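Local coordinates for zinc-type alcohol dehydrogenase-like protein YAHK (Escherichia coli, PDB 1UUF) that reduces a wide range of aldehydes to their alcohols, with zinc as cofactor and a strong preference for NADPH over NADH as electron donor, at residues G180-S185 / S312-I317; G199-G204 / D259-T264. One frame throughout, in Å; residues are numbered along the deposited sequence.

Interaction 1 (G180-S185 / S312-I317)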
# COMPACT_ATOMS: atom_id res chain seq x y z
N GLY A 180 -11.56 -12.31 14.94
CA GLY A 180 -10.85 -11.43 15.85
C GLY A 180 -9.43 -11.11 15.42
O GLY A 180 -9.08 -9.94 15.21
N ILE A 181 -8.60 -12.13 15.27
CA ILE A 181 -7.22 -11.88 14.88
C ILE A 181 -7.09 -11.23 13.51
O ILE A 181 -6.18 -10.43 13.28
CB ILE A 181 -6.38 -13.19 14.95
CG1 ILE A 181 -4.91 -12.89 14.63
CG2 ILE A 181 -6.94 -14.22 13.99
CD1 ILE A 181 -4.25 -11.91 15.60
N THR A 182 -8.00 -11.55 12.59
CA THR A 182 -7.95 -10.96 11.25
C THR A 182 -8.03 -9.44 11.31
O THR A 182 -7.45 -8.75 10.47
CB THR A 182 -9.09 -11.52 10.37
OG1 THR A 182 -8.84 -12.90 10.13
CG2 THR A 182 -9.17 -10.78 9.04
N THR A 183 -8.74 -8.91 12.30
CA THR A 183 -8.84 -7.46 12.44
C THR A 183 -7.83 -6.92 13.45
O THR A 183 -7.29 -5.83 13.28
CB THR A 183 -10.28 -7.02 12.84
OG1 THR A 183 -10.68 -7.67 14.05
CG2 THR A 183 -11.27 -7.39 11.74
N TYR A 184 -7.55 -7.71 14.48
CA TYR A 184 -6.60 -7.30 15.51
C TYR A 184 -5.21 -7.11 14.92
O TYR A 184 -4.53 -6.12 15.19
CB TYR A 184 -6.52 -8.36 16.61
CG TYR A 184 -5.60 -8.01 17.76
CD1 TYR A 184 -6.07 -7.27 18.84
CD2 TYR A 184 -4.27 -8.43 17.77
CE1 TYR A 184 -5.23 -6.95 19.92
CE2 TYR A 184 -3.42 -8.12 18.83
CZ TYR A 184 -3.91 -7.39 19.90
OH TYR A 184 -3.08 -7.08 20.95
N SER A 185 -4.77 -8.07 14.10
CA SER A 185 -3.44 -8.00 13.51
C SER A 185 -3.13 -6.72 12.74
O SER A 185 -2.12 -6.05 12.99
CB SER A 185 -3.20 -9.21 12.61
OG SER A 185 -1.84 -9.25 12.20
N SER A 312 -4.10 -8.03 4.38
CA SER A 312 -3.64 -8.73 5.57
C SER A 312 -4.55 -9.92 5.81
O SER A 312 -5.73 -9.86 5.49
CB SER A 312 -3.68 -7.79 6.78
OG SER A 312 -3.27 -8.45 7.97
N MET A 313 -4.00 -11.02 6.32
CA MET A 313 -4.84 -12.16 6.63
C MET A 313 -4.47 -12.74 7.99
O MET A 313 -3.29 -12.89 8.33
CB MET A 313 -4.78 -13.24 5.53
CG MET A 313 -3.43 -13.84 5.25
SD MET A 313 -3.64 -15.28 4.16
CE MET A 313 -3.14 -16.60 5.26
N ILE A 314 -5.51 -13.05 8.77
CA ILE A 314 -5.38 -13.57 10.12
C ILE A 314 -4.19 -12.99 10.87
O ILE A 314 -3.97 -11.78 10.84
CB ILE A 314 -5.34 -15.12 10.13
CG1 ILE A 314 -4.21 -15.65 9.25
CG2 ILE A 314 -6.67 -15.65 9.65
CD1 ILE A 314 -4.07 -17.16 9.29
N GLY A 315 -3.44 -13.85 11.56
CA GLY A 315 -2.28 -13.39 12.29
C GLY A 315 -1.44 -14.58 12.69
O GLY A 315 -1.90 -15.72 12.60
N GLY A 316 -0.20 -14.34 13.10
CA GLY A 316 0.67 -15.43 13.52
C GLY A 316 0.20 -15.94 14.87
O GLY A 316 -0.68 -15.33 15.49
N ILE A 317 0.79 -17.03 15.36
CA ILE A 317 0.35 -17.56 16.64
C ILE A 317 0.64 -16.64 17.82
O ILE A 317 -0.24 -16.38 18.64
CB ILE A 317 0.95 -18.96 16.91
CG1 ILE A 317 0.59 -19.91 15.76
CG2 ILE A 317 0.38 -19.53 18.21
CD1 ILE A 317 -0.90 -20.15 15.58
O HOH W 1 -5.25 -9.83 9.19
O HOH W 2 -7.96 -13.34 7.22
O HOH W 3 -1.39 -7.46 9.95
O HOH W 4 -1.45 -10.77 9.78
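Helix 176-189, which carries the catalytic zinc ligand C178, packs here against the loop joining strand 308-311 to helix 317-330, I181, T182 and S185 meeting I314 and G315. No direct hydrogen bond crosses; the two meet through van der Waals contacts and ordered water. I181 lays CG1, anti to its backbone nitrogen (chi1 -176°), 3.5 Å from G315 N. Glycine suits that place, because a beta carbon on G315 would collide with this CG1. T182 OG1 lies 3.5 Å from I314 CG2, its hydroxyl also bonded to C178 O one turn back in the helix. S185 CB comes to 3.2 Å from I314 O, and S185 OG is hydrogen-bonded to E319 OE1. Water fills the polar seam: one molecule donates to T182 O (2.8 Å) and I314 O (2.9 Å) while accepting from S312 OG, and another donates to both S185 OG and I314 O. Small hydroxyl side chains fit such a seam, since they bond water without holding the loop off. I314 touches C178 and has its side chain about 6 Å from the zinc, so this is second-shell packing beside the catalytic site of a zinc-containing alcohol dehydrogenase.

Interaction 2 (G199-G204 / D259-T264)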
# COMPACT_ATOMS: atom_id res chain seq x y z
N GLY A 199 -10.72 4.04 10.67
CA GLY A 199 -12.00 3.72 10.07
C GLY A 199 -12.16 2.22 9.93
O GLY A 199 -11.19 1.49 9.73
N VAL A 200 -13.39 1.76 10.06
CA VAL A 200 -13.69 0.34 9.90
C VAL A 200 -14.85 0.29 8.92
O VAL A 200 -15.92 0.83 9.19
CB VAL A 200 -14.10 -0.32 11.23
CG1 VAL A 200 -14.52 -1.77 10.97
CG2 VAL A 200 -12.93 -0.29 12.21
N VAL A 201 -14.62 -0.34 7.77
CA VAL A 201 -15.64 -0.44 6.75
C VAL A 201 -16.32 -1.80 6.83
O VAL A 201 -15.67 -2.83 6.77
CB VAL A 201 -15.05 -0.27 5.33
CG1 VAL A 201 -16.16 -0.21 4.31
CG2 VAL A 201 -14.19 0.98 5.27
N GLY A 202 -17.65 -1.78 6.98
CA GLY A 202 -18.39 -3.03 7.06
C GLY A 202 -18.82 -3.33 8.49
O GLY A 202 -18.02 -3.19 9.42
N ILE A 203 -20.07 -3.74 8.66
CA ILE A 203 -20.59 -4.05 9.99
C ILE A 203 -21.06 -5.50 10.06
O ILE A 203 -22.18 -5.78 10.50
CB ILE A 203 -21.77 -3.12 10.35
CG1 ILE A 203 -21.48 -1.68 9.92
CG2 ILE A 203 -22.02 -3.16 11.86
CD1 ILE A 203 -20.32 -1.03 10.65
N GLY A 204 -20.21 -6.42 9.61
CA GLY A 204 -20.54 -7.83 9.64
C GLY A 204 -19.71 -8.54 10.69
O GLY A 204 -19.31 -7.93 11.68
N ASP A 259 -5.84 7.99 9.69
CA ASP A 259 -4.48 7.49 9.80
C ASP A 259 -4.48 6.10 9.19
O ASP A 259 -3.54 5.70 8.50
CB ASP A 259 -4.07 7.38 11.26
CG ASP A 259 -3.87 8.74 11.91
OD1 ASP A 259 -2.84 9.39 11.63
OD2 ASP A 259 -4.76 9.15 12.69
N PHE A 260 -5.56 5.37 9.43
CA PHE A 260 -5.68 4.00 8.96
C PHE A 260 -7.14 3.62 8.75
O PHE A 260 -8.02 4.03 9.51
CB PHE A 260 -5.04 3.08 10.00
CG PHE A 260 -5.18 1.62 9.69
CD1 PHE A 260 -4.61 1.08 8.54
CD2 PHE A 260 -5.88 0.78 10.55
CE1 PHE A 260 -4.72 -0.29 8.27
CE2 PHE A 260 -6.00 -0.58 10.29
CZ PHE A 260 -5.42 -1.12 9.14
N ILE A 261 -7.41 2.86 7.70
CA ILE A 261 -8.76 2.40 7.43
C ILE A 261 -8.72 0.89 7.22
O ILE A 261 -8.00 0.39 6.36
CB ILE A 261 -9.36 3.05 6.17
CG1 ILE A 261 -9.61 4.54 6.43
CG2 ILE A 261 -10.69 2.38 5.82
CD1 ILE A 261 -10.18 5.29 5.25
N LEU A 262 -9.51 0.18 8.02
CA LEU A 262 -9.59 -1.28 7.92
C LEU A 262 -10.87 -1.61 7.15
O LEU A 262 -11.96 -1.40 7.66
CB LEU A 262 -9.64 -1.89 9.32
CG LEU A 262 -9.71 -3.42 9.38
CD1 LEU A 262 -8.44 -4.02 8.79
CD2 LEU A 262 -9.90 -3.85 10.82
N ASN A 263 -10.72 -2.11 5.93
CA ASN A 263 -11.89 -2.44 5.12
C ASN A 263 -12.17 -3.94 5.21
O ASN A 263 -11.38 -4.75 4.72
CB ASN A 263 -11.65 -2.00 3.67
CG ASN A 263 -12.92 -1.99 2.84
OD1 ASN A 263 -13.10 -1.12 1.98
ND2 ASN A 263 -13.79 -2.95 3.08
N THR A 264 -13.30 -4.30 5.82
CA THR A 264 -13.67 -5.71 6.01
C THR A 264 -14.74 -6.23 5.06
O THR A 264 -15.12 -7.40 5.15
CB THR A 264 -14.17 -5.96 7.45
OG1 THR A 264 -15.48 -5.39 7.61
CG2 THR A 264 -13.22 -5.35 8.47
O HOH W 5 -17.72 -6.94 8.09
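V201 O accepts two hydrogen bonds from T264, one from OG1 at 2.7 Å and one from the backbone N at 2.9 Å. With chi1 at 73°, OG1 sits between the backbone N and carbonyl carbon of T264, which brings the hydroxyl to its own amide's acceptor; threonine thus adds a side-chain bond where strand pairing ends. Water donates to this OG1 and accepts from G204 N, tying in the turn. L262 is held through both its backbone N and its O: N donates to G199 O at 2.7 Å and O accepts from V201 N at 2.9 Å. These bonds pair parallel strands 197-201 and 258-263 in the middle of the Rossmann-type sheet, and the turn with G202 and G204 is consistent with a GxGxxG dinucleotide-binding motif. G202 has phi 104°, disfavouring any side chain. On the face holding V201, I261 and N263, V201 CG2 meets I261 CG2 at 3.8 Å, while V201 CB lies 3.7 Å from N263 CG. Shortening N263 to an alanine would remove the amide group packed on V201 and is likely to open a gap there. On the other face, L262 packs on P186 of helix 176-189 and V200 on I211 of helix 205-216.

In the fold
The two contacts lie about 14 Å apart between centres and are joined directly, T183 CB of helix 176-189 packing 3.8 Å from L262 CD2 of strand 258-263. Along the chain interaction 2 is nested within interaction 1: helix 176-189 leads into strand 197-201, strand 258-263 follows, and segment 312-317 comes after strand 308-311, an outermost strand of the six-stranded parallel sheet within this chain. Interaction 2 occupies the middle of that sheet, whereas interaction 1 lies beyond the end of strand 308-311, near the catalytic zinc. Helix 176-189 therefore connects the core of the Rossmann-type domain with the metal site, consistent with bringing nucleotide and zinc-bound substrate together for hydride transfer.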